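Local coordinates for vacuolar protein sorting-associated protein 29 (Entamoeba histolytica, PDB 5XCJ) that probably serves protein transport as a retromer component, with a metallophosphatase fold that binds zinc, at residues 6-11 with 35-40; 60-65 with 84-89. The protein carries 1 engineered substitution. All blocks are in the same frame, centred on the assembly; numbering follows the deposited sequence.

Interaction 1: 6-11 with 35-40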
# COMPACT_ATOMS: atom_id res chain seq x y z
N ILE A 6 -2.14 -0.33 -2.40
CA ILE A 6 -3.30 0.07 -1.61
C ILE A 6 -3.46 -0.80 -0.35
O ILE A 6 -2.87 -1.86 -0.27
CB ILE A 6 -4.56 -0.03 -2.49
CG1 ILE A 6 -5.68 0.90 -2.00
CG2 ILE A 6 -5.01 -1.47 -2.60
CD1 ILE A 6 -6.83 1.02 -2.98
N GLY A 7 -4.26 -0.33 0.60
CA GLY A 7 -4.50 -1.06 1.83
C GLY A 7 -5.18 -0.30 2.95
O GLY A 7 -5.62 0.83 2.78
N ASP A 8 -5.24 -0.94 4.12
CA ASP A 8 -5.84 -0.36 5.32
C ASP A 8 -7.27 0.13 5.11
O ASP A 8 -7.63 1.23 5.49
CB ASP A 8 -4.95 0.74 5.90
CG ASP A 8 -3.79 0.17 6.69
OD1 ASP A 8 -4.00 -0.86 7.35
OD2 ASP A 8 -2.70 0.75 6.64
N PHE A 9 -8.05 -0.70 4.43
CA PHE A 9 -9.45 -0.40 4.14
C PHE A 9 -10.40 -0.31 5.33
O PHE A 9 -11.25 0.57 5.38
CB PHE A 9 -10.02 -1.44 3.18
CG PHE A 9 -9.36 -1.47 1.84
CD1 PHE A 9 -9.72 -0.57 0.86
CD2 PHE A 9 -8.39 -2.42 1.56
CE1 PHE A 9 -9.12 -0.60 -0.38
CE2 PHE A 9 -7.78 -2.45 0.32
CZ PHE A 9 -8.15 -1.55 -0.64
N HIS A 10 -10.25 -1.23 6.27
CA HIS A 10 -11.18 -1.31 7.38
C HIS A 10 -10.61 -1.40 8.79
O HIS A 10 -9.54 -1.95 9.02
CB HIS A 10 -12.06 -2.55 7.15
CG HIS A 10 -13.40 -2.49 7.82
ND1 HIS A 10 -14.45 -1.73 7.33
CD2 HIS A 10 -13.88 -3.12 8.92
CE1 HIS A 10 -15.50 -1.88 8.11
NE2 HIS A 10 -15.18 -2.71 9.08
N VAL A 11 -11.37 -0.85 9.72
CA VAL A 11 -11.09 -0.89 11.15
C VAL A 11 -12.35 -1.50 11.76
O VAL A 11 -13.47 -1.13 11.40
CB VAL A 11 -10.82 0.51 11.72
CG1 VAL A 11 -10.84 0.48 13.24
CG2 VAL A 11 -9.48 1.04 11.21
N LEU A 35 -0.64 -4.59 -5.05
CA LEU A 35 0.01 -4.97 -3.81
C LEU A 35 -0.82 -4.35 -2.69
O LEU A 35 -0.84 -3.14 -2.52
CB LEU A 35 1.46 -4.47 -3.78
CG LEU A 35 2.31 -4.95 -4.95
CD1 LEU A 35 3.77 -4.60 -4.76
CD2 LEU A 35 2.12 -6.44 -5.19
N CYS A 36 -1.48 -5.20 -1.92
CA CYS A 36 -2.35 -4.74 -0.86
C CYS A 36 -1.77 -5.07 0.51
O CYS A 36 -1.43 -6.21 0.80
CB CYS A 36 -3.73 -5.36 -1.01
SG CYS A 36 -4.93 -4.84 0.23
N THR A 37 -1.73 -4.06 1.37
CA THR A 37 -1.19 -4.19 2.72
C THR A 37 -2.08 -4.95 3.72
O THR A 37 -1.63 -5.27 4.81
CB THR A 37 -0.77 -2.84 3.32
OG1 THR A 37 -1.87 -1.93 3.28
CG2 THR A 37 0.40 -2.26 2.55
N GLY A 38 -3.31 -5.25 3.34
CA GLY A 38 -4.20 -5.95 4.26
C GLY A 38 -5.31 -5.09 4.83
O GLY A 38 -5.57 -4.00 4.33
N ASN A 39 -5.93 -5.57 5.91
CA ASN A 39 -7.03 -4.89 6.56
C ASN A 39 -8.20 -4.62 5.61
O ASN A 39 -8.66 -3.50 5.45
CB ASN A 39 -6.57 -3.62 7.27
CG ASN A 39 -6.00 -3.91 8.65
OD1 ASN A 39 -5.95 -5.06 9.08
ND2 ASN A 39 -5.56 -2.88 9.34
N LEU A 40 -8.65 -5.69 4.95
CA LEU A 40 -9.78 -5.63 4.04
C LEU A 40 -11.11 -5.53 4.77
O LEU A 40 -11.25 -6.01 5.89
CB LEU A 40 -9.80 -6.86 3.13
CG LEU A 40 -8.53 -7.21 2.36
CD1 LEU A 40 -8.73 -8.51 1.59
CD2 LEU A 40 -8.13 -6.09 1.43
O HOH W 1 -1.64 1.08 4.17
O HOH W 2 -6.97 -0.18 8.34
O HOH W 3 -10.05 -4.73 8.49
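Ile6 and Cys36 face each other in neighbouring parallel strands, and their backbones fix the alignment of the whole contact. Ile6 N donates to Leu35 O at 3.1 Å, while Ile6 O receives Thr37 N at 3.0 Å. Past the strand ends the pairing carries on between loops: Asp8 N donates to Gly38 O, and His10 N to Asn39 O at 2.9 Å. Gly7, with no CB, lets Thr37 OG1 come within 3.1 Å of Gly7 CA, and at the backbone angles of Gly38 a side chain would press against the carbonyl O of Thr37.

Among polar side chains, Asp8 holds CG anti to its carbonyl carbon (chi1 -79°), which swings the carboxylate back beside Asn39. The bond from Asn39 ND2 to Asp8 OD1 is weak, 3.2 Å long and bent to 127°, with the carboxylate and amide planes 52° apart. Stronger partners position both groups: His86 NE2 and the backbone N of His115 hold Asp8, and Phe63 N meets Asn39 OD1. Both residues bind zinc in this protein, although no metal is bound to this chain; as in metallophosphatase folds, loops following adjacent parallel strands bring metal-binding residues together. One water joins Asp8 OD2 to Thr37 OG1, a second His10 O to Asn39 ND2.

Cys36 SG meets the edge of the Phe9 ring, 3.7 Å from CE2, and also accepts a bond from Gly38 N. Leu40, running alongside Phe9, brings CD2 to 3.7 Å from Phe9 CD2; apolar side chains fit this buried position under helix 43-52.

That helix covers the side with Thr45 on Phe9 and Leu40 and Leu49 on Ile6 and Cys36, while strand 55-58 flanks Cys36 and Leu40 and strand 110-112 touches Leu35 and Thr37.

Interaction 2: 60-65 with 84-89. Engineered in segment 60-65: Ala62 (natural residue Asp).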
# COMPACT_ATOMS: atom_id res chain seq x y z
N LYS A 60 -1.62 -10.45 5.42
CA LYS A 60 -2.50 -10.44 6.58
C LYS A 60 -2.34 -9.19 7.44
O LYS A 60 -1.26 -8.86 7.90
CB LYS A 60 -2.29 -11.68 7.44
CG LYS A 60 -3.14 -11.68 8.69
CD LYS A 60 -2.98 -12.96 9.49
CE LYS A 60 -3.76 -12.90 10.79
NZ LYS A 60 -3.60 -11.60 11.49
N GLY A 61 -3.46 -8.51 7.63
CA GLY A 61 -3.53 -7.31 8.44
C GLY A 61 -3.77 -7.60 9.91
O GLY A 61 -3.86 -8.75 10.31
N ALA A 62 -3.84 -6.55 10.71
CA ALA A 62 -4.09 -6.71 12.13
C ALA A 62 -5.47 -7.31 12.37
O ALA A 62 -5.63 -8.15 13.23
CB ALA A 62 -3.95 -5.38 12.85
N PHE A 63 -6.46 -6.85 11.61
CA PHE A 63 -7.84 -7.33 11.76
C PHE A 63 -8.33 -8.33 10.70
O PHE A 63 -9.48 -8.75 10.73
CB PHE A 63 -8.80 -6.15 11.82
CG PHE A 63 -8.20 -4.93 12.45
CD1 PHE A 63 -7.94 -4.89 13.80
CD2 PHE A 63 -7.90 -3.82 11.68
CE1 PHE A 63 -7.39 -3.76 14.38
CE2 PHE A 63 -7.35 -2.70 12.25
CZ PHE A 63 -7.10 -2.67 13.61
N ASP A 64 -7.47 -8.69 9.75
CA ASP A 64 -7.87 -9.61 8.70
C ASP A 64 -8.17 -11.02 9.21
O ASP A 64 -7.44 -11.55 10.04
CB ASP A 64 -6.82 -9.69 7.60
CG ASP A 64 -6.91 -8.53 6.63
OD1 ASP A 64 -8.01 -7.98 6.47
OD2 ASP A 64 -5.87 -8.19 6.03
N GLU A 65 -9.27 -11.58 8.74
CA GLU A 65 -9.66 -12.93 9.11
C GLU A 65 -9.68 -13.87 7.90
O GLU A 65 -10.00 -15.05 8.03
CB GLU A 65 -11.00 -12.93 9.81
N LEU A 84 6.38 -7.04 0.95
CA LEU A 84 5.08 -6.54 1.39
C LEU A 84 4.59 -7.15 2.70
O LEU A 84 4.62 -8.36 2.86
CB LEU A 84 4.06 -6.79 0.28
CG LEU A 84 2.58 -6.53 0.57
CD1 LEU A 84 2.29 -5.04 0.47
CD2 LEU A 84 1.71 -7.31 -0.40
N MET A 85 4.19 -6.29 3.62
CA MET A 85 3.60 -6.70 4.89
C MET A 85 2.75 -5.56 5.45
O MET A 85 2.94 -4.41 5.09
CB MET A 85 4.66 -7.22 5.86
CG MET A 85 5.21 -6.21 6.85
SD MET A 85 6.23 -7.05 8.07
CE MET A 85 5.37 -8.61 8.23
N HIS A 86 1.81 -5.88 6.33
CA HIS A 86 0.94 -4.85 6.88
C HIS A 86 1.68 -3.77 7.67
O HIS A 86 1.36 -2.60 7.56
CB HIS A 86 -0.19 -5.45 7.72
CG HIS A 86 -1.17 -4.43 8.22
ND1 HIS A 86 -1.33 -4.16 9.56
CD2 HIS A 86 -2.01 -3.61 7.56
CE1 HIS A 86 -2.24 -3.21 9.70
NE2 HIS A 86 -2.67 -2.86 8.50
N GLY A 87 2.70 -4.17 8.42
CA GLY A 87 3.48 -3.22 9.19
C GLY A 87 3.19 -3.07 10.67
O GLY A 87 3.90 -2.35 11.36
N HIS A 88 2.14 -3.71 11.17
CA HIS A 88 1.84 -3.68 12.60
C HIS A 88 2.92 -4.43 13.39
O HIS A 88 3.16 -4.15 14.55
CB HIS A 88 0.43 -4.19 12.93
CG HIS A 88 0.21 -5.63 12.64
ND1 HIS A 88 0.04 -6.12 11.36
CD2 HIS A 88 0.09 -6.70 13.46
CE1 HIS A 88 -0.17 -7.42 11.41
NE2 HIS A 88 -0.13 -7.80 12.67
N GLN A 89 3.54 -5.40 12.72
CA GLN A 89 4.61 -6.22 13.27
C GLN A 89 5.94 -5.48 13.46
O GLN A 89 6.80 -5.93 14.20
CB GLN A 89 4.83 -7.48 12.43
CG GLN A 89 3.55 -8.15 11.97
CD GLN A 89 3.08 -7.61 10.65
OE1 GLN A 89 3.31 -6.45 10.32
NE2 GLN A 89 2.40 -8.44 9.88
O HOH W 4 1.11 -8.63 7.14
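Gly61 and the engineered Ala62 rest against the imidazoles of His86 and His88. Gly61 CA stands over the His86 face, 4.0 Å from the ring centroid, and Ala62 CB 4.2 Å from that of His88, both as CH-pi contacts. Glycine fits at 61, where a side chain would run into the Asp64 carboxylate.

In His86, CG is anti to the backbone N (chi1 -176°), which carries the ring across to Gly61 and on to Asp8, whose OD1 holds NE2. His88 differs: its CG lies between the backbone N and the carbonyl carbon (chi1 65°), and this folds its ring back beside His86. The two ND1 atoms then meet at 3.0 Å in a hydrogen bond in which either could be the donor. Gln89 bends at chi2 (89°) and lays its amide over the His88 face opposite Ala62, CD 3.3 Å above the ring plane; its NE2 also reaches Glu71. Lys60 is extended through chi3, then turns so that NZ meets Gly61 O at 3.1 Å. Asp64 OD2 accepts Gly61 N at 2.9 Å and also Asn39 N, while OD1 takes Leu40 N, so a carboxylate suits this convergence of backbone N-H groups.

A water receives His86 N and Gln89 NE2 and lies close to Lys60 O, linking the two segments.

Between the segments the direct contacts are mainly imidazole faces against CH groups and the Ala62 backbone N, with Lys60 O near the edge of His88, while hydrogen bonds inside each segment fix the shapes. Position 62, an aspartate in nature, is a zinc-binding position; the engineered alanine presents a methyl group and cannot supply that carboxylate. The bond from His86 to Asp8 is consistent with a second-shell role, helping to orient a metal-binding carboxylate.

How the interactions relate
From the N terminus, strand 2-6 leads into residues 6-11, and the chain passes through helix 20-28 to strand 33-36, where interaction 1 closes this beta-alpha-beta crossover. Helix 43-52 and strand 55-58 follow before interaction 2 opens at 60-65; it closes at 84-89 after the antiparallel pair 72-77 and 80-85. The two contacts stand in series, neither nested nor crossed. Interaction 1 joins neighbouring strands of the six-stranded sheet, whereas interaction 2 ties a loop beyond that sheet to the end of a strand in the five-stranded one. A probable hydrogen bond of 2.6 Å from Asn39 N to Asp64 OD2 helps connect them beside the zinc site.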